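Local coordinates for protein thymidylate synthase thyX (Helicobacter pylori, PDB 3N3Y) that probably catalyses the reductive methylation of dUMP to dTMP with methylenetetrahydrofolate and NADPH, as a homotetramer that binds four FAD molecules, at residues Q24-C29 against S57-H62; H48-G51 against R55-S58; I170-L175 against Y208-C213. One frame throughout, in Å; residues are numbered along the deposited sequence.

Interaction 1. Residues Q24-C29 against S57-H62; sequences QAIRTC and SSTLEH. With FAD (flavin-adenine dinucleotide), chain K.
Ser58 OG hydrogen-bonds O2' of the FAD ribityl chain (2.8 Å), either hydroxyl being a possible donor; a chi1 of 57° sets OG between the backbone N and the carbonyl carbon, within reach of O2', and ties the 3-10 segment 57-62 to the cofactor. No hydrogen bond joins the two segments themselves. Ala25 CB rests over one face of the His62 imidazole, 4.0 Å from the ring centroid and offset toward the rim, a CH-pi contact for which a small methyl is well suited. The rotation of the ring is set by hydrogen bonds of ND1 and NE2 to Ser169 OG and Ser89 OG of the second subunit. Beside it, Ile26 CG1 meets Thr59 CB at 3.8 Å, the side chains crossing at about a right angle, while Thr59 OG1 is satisfied by His56 O. Both segments also reach FAD: Cys29 SG approaches the flavin N3 to 3.6 Å, and Glu61, salt-bridged to Arg84 of the third subunit, brings OE2 within 3.3 Å of the adenine C6A. The segments are thus joined by apolar and CH-pi packing alone, their polar groups being spent on cofactor and neighbouring subunits, consistent with an FAD site built by three monomers.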
loop_
_atom_site.group_PDB
_atom_site.type_symbol
_atom_site.label_atom_id
_atom_site.label_comp_id
_atom_site.label_asym_id
_atom_site.label_seq_id
_atom_site.Cartn_x
_atom_site.Cartn_y
_atom_site.Cartn_z
ATOM N N GLN A 24 -20.720 6.372 -10.794
ATOM C CA GLN A 24 -20.164 6.397 -12.143
ATOM C C GLN A 24 -19.056 5.343 -12.294
ATOM O O GLN A 24 -18.948 4.690 -13.331
ATOM C CB GLN A 24 -19.641 7.794 -12.488
ATOM C CG GLN A 24 -20.724 8.875 -12.552
ATOM C CD GLN A 24 -20.145 10.296 -12.536
ATOM O OE1 GLN A 24 -19.027 10.518 -12.076
ATOM N NE2 GLN A 24 -20.911 11.260 -13.039
ATOM N N ALA A 25 -18.239 5.172 -11.255
ATOM C CA ALA A 25 -17.164 4.183 -11.284
ATOM C C ALA A 25 -17.707 2.763 -11.371
ATOM O O ALA A 25 -17.163 1.913 -12.077
ATOM C CB ALA A 25 -16.261 4.326 -10.051
ATOM N N ILE A 26 -18.776 2.501 -10.636
ATOM C CA ILE A 26 -19.344 1.167 -10.608
ATOM C C ILE A 26 -19.955 0.800 -11.965
ATOM O O ILE A 26 -19.814 -0.331 -12.451
ATOM C CB ILE A 26 -20.399 1.047 -9.489
ATOM C CG1 ILE A 26 -19.727 1.286 -8.126
ATOM C CG2 ILE A 26 -21.078 -0.320 -9.546
ATOM C CD1 ILE A 26 -20.682 1.423 -6.961
ATOM N N ARG A 27 -20.622 1.775 -12.574
ATOM C CA ARG A 27 -21.306 1.552 -13.831
ATOM C C ARG A 27 -20.307 1.404 -14.974
ATOM O O ARG A 27 -20.602 0.755 -15.976
ATOM C CB ARG A 27 -22.328 2.669 -14.095
ATOM C CG ARG A 27 -23.349 2.802 -12.976
ATOM C CD ARG A 27 -24.726 3.228 -13.458
ATOM N NE ARG A 27 -25.665 2.120 -13.302
ATOM C CZ ARG A 27 -26.658 2.102 -12.427
ATOM N NH1 ARG A 27 -26.871 3.145 -11.639
ATOM N NH2 ARG A 27 -27.449 1.045 -12.348
ATOM N N THR A 28 -19.123 1.993 -14.811
ATOM C CA THR A 28 -18.071 1.876 -15.803
ATOM C C THR A 28 -17.683 0.418 -16.040
ATOM O O THR A 28 -17.363 0.036 -17.162
ATOM C CB THR A 28 -16.806 2.666 -15.414
ATOM O OG1 THR A 28 -17.042 4.074 -15.554
ATOM C CG2 THR A 28 -15.670 2.282 -16.330
ATOM N N CYS A 29 -17.721 -0.393 -14.987
ATOM C CA CYS A 29 -17.246 -1.771 -15.075
ATOM C C CYS A 29 -18.094 -2.604 -16.019
ATOM O O CYS A 29 -17.563 -3.334 -16.846
ATOM C CB CYS A 29 -17.192 -2.432 -13.696
ATOM S SG CYS A 29 -16.016 -1.662 -12.543
ATOM N N SER A 57 -15.360 -4.362 -3.623
ATOM C CA SER A 57 -15.217 -3.283 -2.638
ATOM C C SER A 57 -14.191 -2.213 -3.021
ATOM O O SER A 57 -14.195 -1.111 -2.463
ATOM C CB SER A 57 -14.923 -3.836 -1.241
ATOM O OG SER A 57 -13.878 -4.778 -1.276
ATOM N N SER A 58 -13.328 -2.530 -3.976
ATOM C CA SER A 58 -12.371 -1.557 -4.493
ATOM C C SER A 58 -13.029 -0.370 -5.212
ATOM O O SER A 58 -12.394 0.656 -5.427
ATOM C CB SER A 58 -11.380 -2.247 -5.423
ATOM O OG SER A 58 -12.073 -2.896 -6.463
ATOM N N THR A 59 -14.298 -0.500 -5.586
ATOM C CA THR A 59 -15.037 0.648 -6.124
ATOM C C THR A 59 -15.223 1.763 -5.087
ATOM O O THR A 59 -15.358 2.937 -5.449
ATOM C CB THR A 59 -16.436 0.245 -6.646
ATOM O OG1 THR A 59 -17.177 -0.395 -5.594
ATOM C CG2 THR A 59 -16.308 -0.693 -7.839
ATOM N N LEU A 60 -15.242 1.395 -3.807
ATOM C CA LEU A 60 -15.413 2.369 -2.719
ATOM C C LEU A 60 -14.188 3.266 -2.536
ATOM O O LEU A 60 -14.282 4.351 -1.961
ATOM C CB LEU A 60 -15.696 1.655 -1.399
ATOM C CG LEU A 60 -17.031 0.919 -1.276
ATOM C CD1 LEU A 60 -16.989 -0.106 -0.139
ATOM C CD2 LEU A 60 -18.147 1.924 -1.050
ATOM N N GLU A 61 -13.044 2.812 -3.036
ATOM C CA GLU A 61 -11.801 3.545 -2.885
ATOM C C GLU A 61 -11.835 4.891 -3.587
ATOM O O GLU A 61 -10.983 5.738 -3.339
ATOM C CB GLU A 61 -10.636 2.730 -3.432
ATOM C CG GLU A 61 -10.359 1.442 -2.683
ATOM C CD GLU A 61 -9.321 0.603 -3.401
ATOM O OE1 GLU A 61 -8.763 1.086 -4.416
ATOM O OE2 GLU A 61 -9.074 -0.538 -2.965
ATOM N N HIS A 62 -12.809 5.093 -4.467
ATOM C CA HIS A 62 -12.898 6.372 -5.171
ATOM C C HIS A 62 -13.428 7.483 -4.281
ATOM O O HIS A 62 -13.243 8.657 -4.590
ATOM C CB HIS A 62 -13.756 6.263 -6.437
ATOM C CG HIS A 62 -13.229 5.282 -7.433
ATOM N ND1 HIS A 62 -12.223 5.594 -8.318
ATOM C CD2 HIS A 62 -13.551 3.986 -7.668
ATOM C CE1 HIS A 62 -11.955 4.537 -9.065
ATOM N NE2 HIS A 62 -12.748 3.549 -8.691
HETATM P PA FAD K . -5.102 -6.023 -3.348
HETATM O O1A FAD K . -3.931 -6.982 -3.378
HETATM O O2A FAD K . -4.984 -4.882 -4.333
HETATM O O5B FAD K . -5.252 -5.422 -1.876
HETATM C C5B FAD K . -5.193 -6.282 -0.759
HETATM C C4B FAD K . -6.022 -5.637 0.336
HETATM O O4B FAD K . -5.435 -4.393 0.672
HETATM C C3B FAD K . -7.433 -5.321 -0.163
HETATM O O3B FAD K . -8.330 -6.373 0.105
HETATM C C2B FAD K . -7.783 -4.047 0.573
HETATM O O2B FAD K . -8.227 -4.365 1.867
HETATM C C1B FAD K . -6.433 -3.400 0.786
HETATM N N9A FAD K . -6.121 -2.292 -0.134
HETATM C C8A FAD K . -5.140 -2.262 -1.094
HETATM N N7A FAD K . -5.169 -1.046 -1.683
HETATM C C5A FAD K . -6.159 -0.311 -1.112
HETATM C C6A FAD K . -6.633 0.979 -1.331
HETATM N N6A FAD K . -5.966 1.818 -2.120
HETATM N N1A FAD K . -7.677 1.451 -0.567
HETATM C C2A FAD K . -8.257 0.655 0.395
HETATM N N3A FAD K . -7.793 -0.621 0.598
HETATM C C4A FAD K . -6.760 -1.084 -0.135
HETATM N N1 FAD K . -11.942 -4.821 -11.446
HETATM C C2 FAD K . -12.504 -3.922 -12.333
HETATM O O2 FAD K . -12.024 -2.813 -12.479
HETATM N N3 FAD K . -13.618 -4.264 -13.066
HETATM C C4 FAD K . -14.187 -5.508 -12.930
HETATM O O4 FAD K . -15.180 -5.777 -13.592
HETATM C C4X FAD K . -13.635 -6.436 -12.047
HETATM N N5 FAD K . -14.207 -7.690 -11.906
HETATM C C5X FAD K . -13.629 -8.591 -11.030
HETATM C C6 FAD K . -14.189 -9.853 -10.887
HETATM C C7 FAD K . -13.631 -10.774 -10.014
HETATM C C7M FAD K . -14.250 -12.137 -9.875
HETATM C C8 FAD K . -12.501 -10.426 -9.267
HETATM C C8M FAD K . -11.901 -11.421 -8.317
HETATM C C9 FAD K . -11.933 -9.160 -9.396
HETATM C C9A FAD K . -12.495 -8.236 -10.277
HETATM N N10 FAD K . -11.934 -6.977 -10.418
HETATM C C10 FAD K . -12.504 -6.081 -11.302
HETATM C "C1'" FAD K . -10.692 -6.577 -9.660
HETATM C "C2'" FAD K . -10.930 -6.157 -8.215
HETATM O "O2'" FAD K . -11.785 -5.030 -8.174
HETATM C "C3'" FAD K . -9.604 -5.833 -7.516
HETATM O "O3'" FAD K . -8.958 -4.724 -8.104
HETATM C "C4'" FAD K . -8.638 -7.015 -7.478
HETATM O "O4'" FAD K . -9.362 -8.177 -7.173
HETATM C "C5'" FAD K . -7.663 -6.853 -6.332
HETATM O "O5'" FAD K . -8.405 -7.048 -5.133
HETATM P P FAD K . -7.929 -6.391 -3.738
HETATM O O1P FAD K . -8.762 -6.928 -2.594
HETATM O O2P FAD K . -8.022 -4.895 -3.848
HETATM O O3P FAD K . -6.422 -6.938 -3.552
#

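Interaction 2. Residues H48-G51 against R55-S58; sequences HRVG and RHSS. With FAD (flavin-adenine dinucleotide), chain K.
Val50 places CG1 anti to its backbone N (chi1 180°), against the beta carbon of His56, which the backbone of the 3-10 segment 55-58 presents at 3.6 Å from Val50 CG1; a chi1 of -60° then sends the His56 imidazole beside its own backbone N, toward the flavin. A beta-branched valine suits this spot, since one methyl can touch His56 while the side chain also packs on Ile26 and Trp30. The imidazole of His56 is held from several directions. The aliphatic part of Arg55 covers one face, its CG 3.3 Å above the plane and over the ring centre; Trp30 makes an edge-to-face contact; and FAD N5 lies near the ring plane at its edge, 3.8 Å from His56 CE1. Arg55 also touches the flavin methyl C7M, the contact being made by CD, at 3.6 Å, and by NE. Its carbonyl oxygen, Arg55 O, takes a weak bond of 3.5 Å from FAD O2'. Next along the chain from the valine, Gly51 O receives a CA-H...O approach from Ser57 CA at 3.5 Å, and Ser57 OG is occupied by Phe54 O. The contact therefore closes the start of the loop that follows helix 41-51, with helix 20-30 packed on Val50, Arg173 of helix 172-182 against Ser57 and Ser58, and strand 64-73 following in the chain.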
loop_
_atom_site.group_PDB
_atom_site.type_symbol
_atom_site.label_atom_id
_atom_site.label_comp_id
_atom_site.label_asym_id
_atom_site.label_seq_id
_atom_site.Cartn_x
_atom_site.Cartn_y
_atom_site.Cartn_z
ATOM N N HIS A 48 -24.038 1.098 -2.372
ATOM C CA HIS A 48 -24.146 0.304 -1.167
ATOM C C HIS A 48 -24.120 -1.192 -1.451
ATOM O O HIS A 48 -23.418 -1.943 -0.779
ATOM C CB HIS A 48 -25.425 0.677 -0.414
ATOM C CG HIS A 48 -25.579 -0.031 0.892
ATOM N ND1 HIS A 48 -25.044 0.452 2.068
ATOM C CD2 HIS A 48 -26.196 -1.195 1.209
ATOM C CE1 HIS A 48 -25.331 -0.380 3.054
ATOM N NE2 HIS A 48 -26.029 -1.387 2.560
ATOM N N ARG A 49 -24.882 -1.631 -2.448
ATOM C CA ARG A 49 -24.999 -3.059 -2.716
ATOM C C ARG A 49 -23.728 -3.669 -3.309
ATOM O O ARG A 49 -23.278 -4.728 -2.862
ATOM C CB ARG A 49 -26.208 -3.356 -3.608
ATOM C CG ARG A 49 -26.242 -4.806 -4.095
ATOM C CD ARG A 49 -27.524 -5.129 -4.864
ATOM N NE ARG A 49 -28.002 -3.978 -5.624
ATOM C CZ ARG A 49 -27.606 -3.668 -6.855
ATOM N NH1 ARG A 49 -26.715 -4.432 -7.487
ATOM N NH2 ARG A 49 -28.105 -2.589 -7.451
ATOM N N VAL A 50 -23.157 -3.004 -4.311
ATOM C CA VAL A 50 -21.915 -3.473 -4.943
ATOM C C VAL A 50 -20.687 -3.222 -4.055
ATOM O O VAL A 50 -19.822 -4.088 -3.907
ATOM C CB VAL A 50 -21.690 -2.821 -6.351
ATOM C CG1 VAL A 50 -20.400 -3.313 -6.974
ATOM C CG2 VAL A 50 -22.864 -3.117 -7.286
ATOM N N GLY A 51 -20.613 -2.033 -3.471
ATOM C CA GLY A 51 -19.539 -1.702 -2.553
ATOM C C GLY A 51 -19.337 -2.730 -1.446
ATOM O O GLY A 51 -18.256 -2.818 -0.872
ATOM N N ARG A 55 -15.487 -8.855 -3.612
ATOM C CA ARG A 55 -14.699 -8.783 -4.838
ATOM C C ARG A 55 -14.785 -7.402 -5.485
ATOM O O ARG A 55 -13.927 -7.035 -6.280
ATOM C CB ARG A 55 -15.118 -9.871 -5.838
ATOM C CG ARG A 55 -16.418 -9.588 -6.594
ATOM C CD ARG A 55 -16.679 -10.670 -7.641
ATOM N NE ARG A 55 -16.584 -11.993 -7.032
ATOM C CZ ARG A 55 -17.602 -12.616 -6.444
ATOM N NH1 ARG A 55 -18.798 -12.038 -6.393
ATOM N NH2 ARG A 55 -17.425 -13.816 -5.903
ATOM N N HIS A 56 -15.809 -6.629 -5.126
ATOM C CA HIS A 56 -16.024 -5.335 -5.760
ATOM C C HIS A 56 -15.886 -4.135 -4.825
ATOM O O HIS A 56 -16.243 -3.014 -5.200
ATOM C CB HIS A 56 -17.386 -5.294 -6.468
ATOM C CG HIS A 56 -17.546 -6.320 -7.553
ATOM N ND1 HIS A 56 -16.618 -6.494 -8.562
ATOM C CD2 HIS A 56 -18.546 -7.201 -7.807
ATOM C CE1 HIS A 56 -17.034 -7.446 -9.381
ATOM N NE2 HIS A 56 -18.200 -7.890 -8.946
ATOM N N SER A 57 -15.360 -4.362 -3.623
ATOM C CA SER A 57 -15.217 -3.283 -2.638
ATOM C C SER A 57 -14.191 -2.213 -3.021
ATOM O O SER A 57 -14.195 -1.111 -2.463
ATOM C CB SER A 57 -14.923 -3.836 -1.241
ATOM O OG SER A 57 -13.878 -4.778 -1.276
ATOM N N SER A 58 -13.328 -2.530 -3.976
ATOM C CA SER A 58 -12.371 -1.557 -4.493
ATOM C C SER A 58 -13.029 -0.370 -5.212
ATOM O O SER A 58 -12.394 0.656 -5.427
ATOM C CB SER A 58 -11.380 -2.247 -5.423
ATOM O OG SER A 58 -12.073 -2.896 -6.463
HETATM P PA FAD K . -5.102 -6.023 -3.348
HETATM O O1A FAD K . -3.931 -6.982 -3.378
HETATM O O2A FAD K . -4.984 -4.882 -4.333
HETATM O O5B FAD K . -5.252 -5.422 -1.876
HETATM C C5B FAD K . -5.193 -6.282 -0.759
HETATM C C4B FAD K . -6.022 -5.637 0.336
HETATM O O4B FAD K . -5.435 -4.393 0.672
HETATM C C3B FAD K . -7.433 -5.321 -0.163
HETATM O O3B FAD K . -8.330 -6.373 0.105
HETATM C C2B FAD K . -7.783 -4.047 0.573
HETATM O O2B FAD K . -8.227 -4.365 1.867
HETATM C C1B FAD K . -6.433 -3.400 0.786
HETATM N N9A FAD K . -6.121 -2.292 -0.134
HETATM C C8A FAD K . -5.140 -2.262 -1.094
HETATM N N7A FAD K . -5.169 -1.046 -1.683
HETATM C C5A FAD K . -6.159 -0.311 -1.112
HETATM C C6A FAD K . -6.633 0.979 -1.331
HETATM N N6A FAD K . -5.966 1.818 -2.120
HETATM N N1A FAD K . -7.677 1.451 -0.567
HETATM C C2A FAD K . -8.257 0.655 0.395
HETATM N N3A FAD K . -7.793 -0.621 0.598
HETATM C C4A FAD K . -6.760 -1.084 -0.135
HETATM N N1 FAD K . -11.942 -4.821 -11.446
HETATM C C2 FAD K . -12.504 -3.922 -12.333
HETATM O O2 FAD K . -12.024 -2.813 -12.479
HETATM N N3 FAD K . -13.618 -4.264 -13.066
HETATM C C4 FAD K . -14.187 -5.508 -12.930
HETATM O O4 FAD K . -15.180 -5.777 -13.592
HETATM C C4X FAD K . -13.635 -6.436 -12.047
HETATM N N5 FAD K . -14.207 -7.690 -11.906
HETATM C C5X FAD K . -13.629 -8.591 -11.030
HETATM C C6 FAD K . -14.189 -9.853 -10.887
HETATM C C7 FAD K . -13.631 -10.774 -10.014
HETATM C C7M FAD K . -14.250 -12.137 -9.875
HETATM C C8 FAD K . -12.501 -10.426 -9.267
HETATM C C8M FAD K . -11.901 -11.421 -8.317
HETATM C C9 FAD K . -11.933 -9.160 -9.396
HETATM C C9A FAD K . -12.495 -8.236 -10.277
HETATM N N10 FAD K . -11.934 -6.977 -10.418
HETATM C C10 FAD K . -12.504 -6.081 -11.302
HETATM C "C1'" FAD K . -10.692 -6.577 -9.660
HETATM C "C2'" FAD K . -10.930 -6.157 -8.215
HETATM O "O2'" FAD K . -11.785 -5.030 -8.174
HETATM C "C3'" FAD K . -9.604 -5.833 -7.516
HETATM O "O3'" FAD K . -8.958 -4.724 -8.104
HETATM C "C4'" FAD K . -8.638 -7.015 -7.478
HETATM O "O4'" FAD K . -9.362 -8.177 -7.173
HETATM C "C5'" FAD K . -7.663 -6.853 -6.332
HETATM O "O5'" FAD K . -8.405 -7.048 -5.133
HETATM P P FAD K . -7.929 -6.391 -3.738
HETATM O O1P FAD K . -8.762 -6.928 -2.594
HETATM O O2P FAD K . -8.022 -4.895 -3.848
HETATM O O3P FAD K . -6.422 -6.938 -3.552
#

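Interaction 3. Residues I170-L175 against Y208-C213. With FAD (flavin-adenine dinucleotide), chain K.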
loop_
_atom_site.group_PDB
_atom_site.type_symbol
_atom_site.label_atom_id
_atom_site.label_comp_id
_atom_site.label_asym_id
_atom_site.label_seq_id
_atom_site.Cartn_x
_atom_site.Cartn_y
_atom_site.Cartn_z
ATOM N N ILE A 170 -8.485 9.530 4.284
ATOM C CA ILE A 170 -8.718 8.112 4.121
ATOM C C ILE A 170 -9.839 7.866 3.093
ATOM O O ILE A 170 -10.798 8.653 2.995
ATOM C CB ILE A 170 -9.035 7.476 5.505
ATOM C CG1 ILE A 170 -9.185 5.949 5.422
ATOM C CG2 ILE A 170 -10.267 8.125 6.147
ATOM C CD1 ILE A 170 -9.353 5.309 6.778
ATOM N N ASN A 171 -9.712 6.794 2.315
ATOM C CA ASN A 171 -10.769 6.440 1.371
ATOM C C ASN A 171 -11.861 5.588 2.032
ATOM O O ASN A 171 -11.667 5.087 3.137
ATOM C CB ASN A 171 -10.205 5.813 0.084
ATOM C CG ASN A 171 -9.756 4.366 0.252
ATOM O OD1 ASN A 171 -10.404 3.552 0.908
ATOM N ND2 ASN A 171 -8.652 4.035 -0.388
ATOM N N ALA A 172 -13.004 5.431 1.366
ATOM C CA ALA A 172 -14.183 4.806 2.000
ATOM C C ALA A 172 -14.008 3.336 2.321
ATOM O O ALA A 172 -14.529 2.857 3.313
ATOM C CB ALA A 172 -15.425 5.006 1.162
ATOM N N ARG A 173 -13.270 2.613 1.491
ATOM C CA ARG A 173 -13.009 1.211 1.760
ATOM C C ARG A 173 -12.110 1.022 2.986
ATOM O O ARG A 173 -12.323 0.127 3.805
ATOM C CB ARG A 173 -12.368 0.568 0.546
ATOM C CG ARG A 173 -12.103 -0.921 0.689
ATOM C CD ARG A 173 -11.429 -1.457 -0.574
ATOM N NE ARG A 173 -11.443 -2.911 -0.608
ATOM C CZ ARG A 173 -10.654 -3.657 -1.376
ATOM N NH1 ARG A 173 -9.763 -3.080 -2.179
ATOM N NH2 ARG A 173 -10.750 -4.984 -1.333
ATOM N N SER A 174 -11.086 1.854 3.103
ATOM C CA SER A 174 -10.203 1.770 4.260
ATOM C C SER A 174 -10.935 2.268 5.497
ATOM O O SER A 174 -10.806 1.694 6.574
ATOM C CB SER A 174 -8.927 2.578 4.042
ATOM O OG SER A 174 -7.995 2.285 5.065
ATOM N N LEU A 175 -11.716 3.329 5.334
ATOM C CA LEU A 175 -12.515 3.846 6.445
ATOM C C LEU A 175 -13.459 2.785 6.991
ATOM O O LEU A 175 -13.634 2.691 8.202
ATOM C CB LEU A 175 -13.291 5.108 6.062
ATOM C CG LEU A 175 -14.083 5.779 7.188
ATOM C CD1 LEU A 175 -13.206 6.079 8.418
ATOM C CD2 LEU A 175 -14.708 7.057 6.673
ATOM N N TYR A 208 -24.815 6.192 5.219
ATOM C CA TYR A 208 -25.425 4.870 5.042
ATOM C C TYR A 208 -24.441 3.794 4.593
ATOM O O TYR A 208 -24.691 2.603 4.774
ATOM C CB TYR A 208 -26.590 4.935 4.062
ATOM C CG TYR A 208 -26.164 5.152 2.636
ATOM C CD1 TYR A 208 -25.652 6.379 2.230
ATOM C CD2 TYR A 208 -26.287 4.137 1.688
ATOM C CE1 TYR A 208 -25.267 6.590 0.929
ATOM C CE2 TYR A 208 -25.907 4.339 0.379
ATOM C CZ TYR A 208 -25.394 5.571 0.007
ATOM O OH TYR A 208 -25.005 5.802 -1.287
ATOM N N LEU A 209 -23.323 4.211 4.007
ATOM C CA LEU A 209 -22.327 3.256 3.524
ATOM C C LEU A 209 -21.579 2.634 4.685
ATOM O O LEU A 209 -21.053 1.532 4.575
ATOM C CB LEU A 209 -21.320 3.936 2.587
ATOM C CG LEU A 209 -21.920 4.594 1.350
ATOM C CD1 LEU A 209 -20.843 5.356 0.610
ATOM C CD2 LEU A 209 -22.564 3.550 0.456
ATOM N N PHE A 210 -21.542 3.358 5.800
ATOM C CA PHE A 210 -20.713 2.985 6.933
ATOM C C PHE A 210 -21.534 2.557 8.129
ATOM O O PHE A 210 -21.003 1.945 9.051
ATOM C CB PHE A 210 -19.815 4.158 7.330
ATOM C CG PHE A 210 -18.959 4.656 6.212
ATOM C CD1 PHE A 210 -17.777 4.005 5.887
ATOM C CD2 PHE A 210 -19.343 5.763 5.468
ATOM C CE1 PHE A 210 -16.979 4.451 4.839
ATOM C CE2 PHE A 210 -18.550 6.225 4.417
ATOM C CZ PHE A 210 -17.362 5.560 4.101
ATOM N N GLU A 211 -22.826 2.875 8.108
ATOM C CA GLU A 211 -23.678 2.702 9.287
ATOM C C GLU A 211 -23.489 1.352 9.990
ATOM O O GLU A 211 -23.501 1.277 11.224
ATOM C CB GLU A 211 -25.152 2.920 8.922
ATOM C CG GLU A 211 -25.640 2.038 7.778
ATOM C CD GLU A 211 -27.011 2.457 7.248
ATOM O OE1 GLU A 211 -27.234 2.355 6.008
ATOM O OE2 GLU A 211 -27.860 2.890 8.068
ATOM N N ASP A 212 -23.295 0.298 9.202
ATOM C CA ASP A 212 -23.289 -1.069 9.721
ATOM C C ASP A 212 -21.913 -1.585 10.180
ATOM O O ASP A 212 -21.825 -2.640 10.815
ATOM C CB ASP A 212 -23.911 -2.020 8.690
ATOM C CG ASP A 212 -25.264 -1.523 8.180
ATOM O OD1 ASP A 212 -26.111 -1.122 9.013
ATOM O OD2 ASP A 212 -25.477 -1.526 6.946
ATOM N N CYS A 213 -20.848 -0.850 9.850
ATOM C CA CYS A 213 -19.508 -1.146 10.378
ATOM C C CYS A 213 -19.499 -1.102 11.908
ATOM O O CYS A 213 -18.877 -1.944 12.560
ATOM C CB CYS A 213 -18.464 -0.146 9.851
ATOM S SG CYS A 213 -18.193 -0.135 8.057
HETATM P PA FAD K . -5.102 -6.023 -3.348
HETATM O O1A FAD K . -3.931 -6.982 -3.378
HETATM O O2A FAD K . -4.984 -4.882 -4.333
HETATM O O5B FAD K . -5.252 -5.422 -1.876
HETATM C C5B FAD K . -5.193 -6.282 -0.759
HETATM C C4B FAD K . -6.022 -5.637 0.336
HETATM O O4B FAD K . -5.435 -4.393 0.672
HETATM C C3B FAD K . -7.433 -5.321 -0.163
HETATM O O3B FAD K . -8.330 -6.373 0.105
HETATM C C2B FAD K . -7.783 -4.047 0.573
HETATM O O2B FAD K . -8.227 -4.365 1.867
HETATM C C1B FAD K . -6.433 -3.400 0.786
HETATM N N9A FAD K . -6.121 -2.292 -0.134
HETATM C C8A FAD K . -5.140 -2.262 -1.094
HETATM N N7A FAD K . -5.169 -1.046 -1.683
HETATM C C5A FAD K . -6.159 -0.311 -1.112
HETATM C C6A FAD K . -6.633 0.979 -1.331
HETATM N N6A FAD K . -5.966 1.818 -2.120
HETATM N N1A FAD K . -7.677 1.451 -0.567
HETATM C C2A FAD K . -8.257 0.655 0.395
HETATM N N3A FAD K . -7.793 -0.621 0.598
HETATM C C4A FAD K . -6.760 -1.084 -0.135
HETATM N N1 FAD K . -11.942 -4.821 -11.446
HETATM C C2 FAD K . -12.504 -3.922 -12.333
HETATM O O2 FAD K . -12.024 -2.813 -12.479
HETATM N N3 FAD K . -13.618 -4.264 -13.066
HETATM C C4 FAD K . -14.187 -5.508 -12.930
HETATM O O4 FAD K . -15.180 -5.777 -13.592
HETATM C C4X FAD K . -13.635 -6.436 -12.047
HETATM N N5 FAD K . -14.207 -7.690 -11.906
HETATM C C5X FAD K . -13.629 -8.591 -11.030
HETATM C C6 FAD K . -14.189 -9.853 -10.887
HETATM C C7 FAD K . -13.631 -10.774 -10.014
HETATM C C7M FAD K . -14.250 -12.137 -9.875
HETATM C C8 FAD K . -12.501 -10.426 -9.267
HETATM C C8M FAD K . -11.901 -11.421 -8.317
HETATM C C9 FAD K . -11.933 -9.160 -9.396
HETATM C C9A FAD K . -12.495 -8.236 -10.277
HETATM N N10 FAD K . -11.934 -6.977 -10.418
HETATM C C10 FAD K . -12.504 -6.081 -11.302
HETATM C "C1'" FAD K . -10.692 -6.577 -9.660
HETATM C "C2'" FAD K . -10.930 -6.157 -8.215
HETATM O "O2'" FAD K . -11.785 -5.030 -8.174
HETATM C "C3'" FAD K . -9.604 -5.833 -7.516
HETATM O "O3'" FAD K . -8.958 -4.724 -8.104
HETATM C "C4'" FAD K . -8.638 -7.015 -7.478
HETATM O "O4'" FAD K . -9.362 -8.177 -7.173
HETATM C "C5'" FAD K . -7.663 -6.853 -6.332
HETATM O "O5'" FAD K . -8.405 -7.048 -5.133
HETATM P P FAD K . -7.929 -6.391 -3.738
HETATM O O1P FAD K . -8.762 -6.928 -2.594
HETATM O O2P FAD K . -8.022 -4.895 -3.848
HETATM O O3P FAD K . -6.422 -6.938 -3.552
#
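Phe210 packs closely on Ala172 and Leu175, whereas Glu211, Asp212 and Cys213, which follow it, are partly exposed. The Phe210 ring slots in with CZ 3.6 Å from Ala172 CB and, at the edge, CE1 3.3 Å from Ala172 O. Leu175, its CG swung opposite the backbone N (chi1 -176°), lays CD2 over a face of the same ring, 4.2 Å from the centroid, a CH-pi contact in which the two side chains cross at about a right angle. The small alanine and the branched leucine thus share one flat phenyl group. Ala172 and Leu175 stand at the start of helix 172-182, just where strand 163-171 of the antiparallel sheet ends, and Asn171 is the N-cap: its OD1 accepts from Ser174 N at 2.9 Å. The same amide works twice, for Asn171 ND2 donates to N1A of the FAD adenine at 2.8 Å. Arg173, extended from CG to NE, reaches the pyrophosphate, where NH1 donates to O2P at 3.0 Å (176°) and NH2 to O1P at 3.1 Å, the two-pronged grip a guanidinium is built for; FAD C2B lies over one of its faces. Beyond Phe210, packing slackens. Cys213 only comes near the 170-175 segment and leans instead on Gln176, Leu179 and Thr180, and Asp212, though salt-bridged to Lys215, is poorly ordered.

Interactions 1 and 2 lie about 7 Å apart between centres and share Ser57 and Ser58 in the loop between helix 41-51 and strand 64-73; helices 20-30 and 41-51, consecutive in the chain, pack against it. Interaction 3 opens later in the sequence, with centres about 14 Å from interaction 1 and 11 Å from interaction 2, at the junction of strand 163-171 and helix 172-182. It meets interaction 1 through the Glu61 OE2 to Arg173 NH1 salt bridge of 2.7 Å, and His48 lies against Tyr208 and Leu209. All three touch the same FAD, so this chain contributes contacts to its flavin, ribityl, pyrophosphate and adenine parts, while other subunits complete the site.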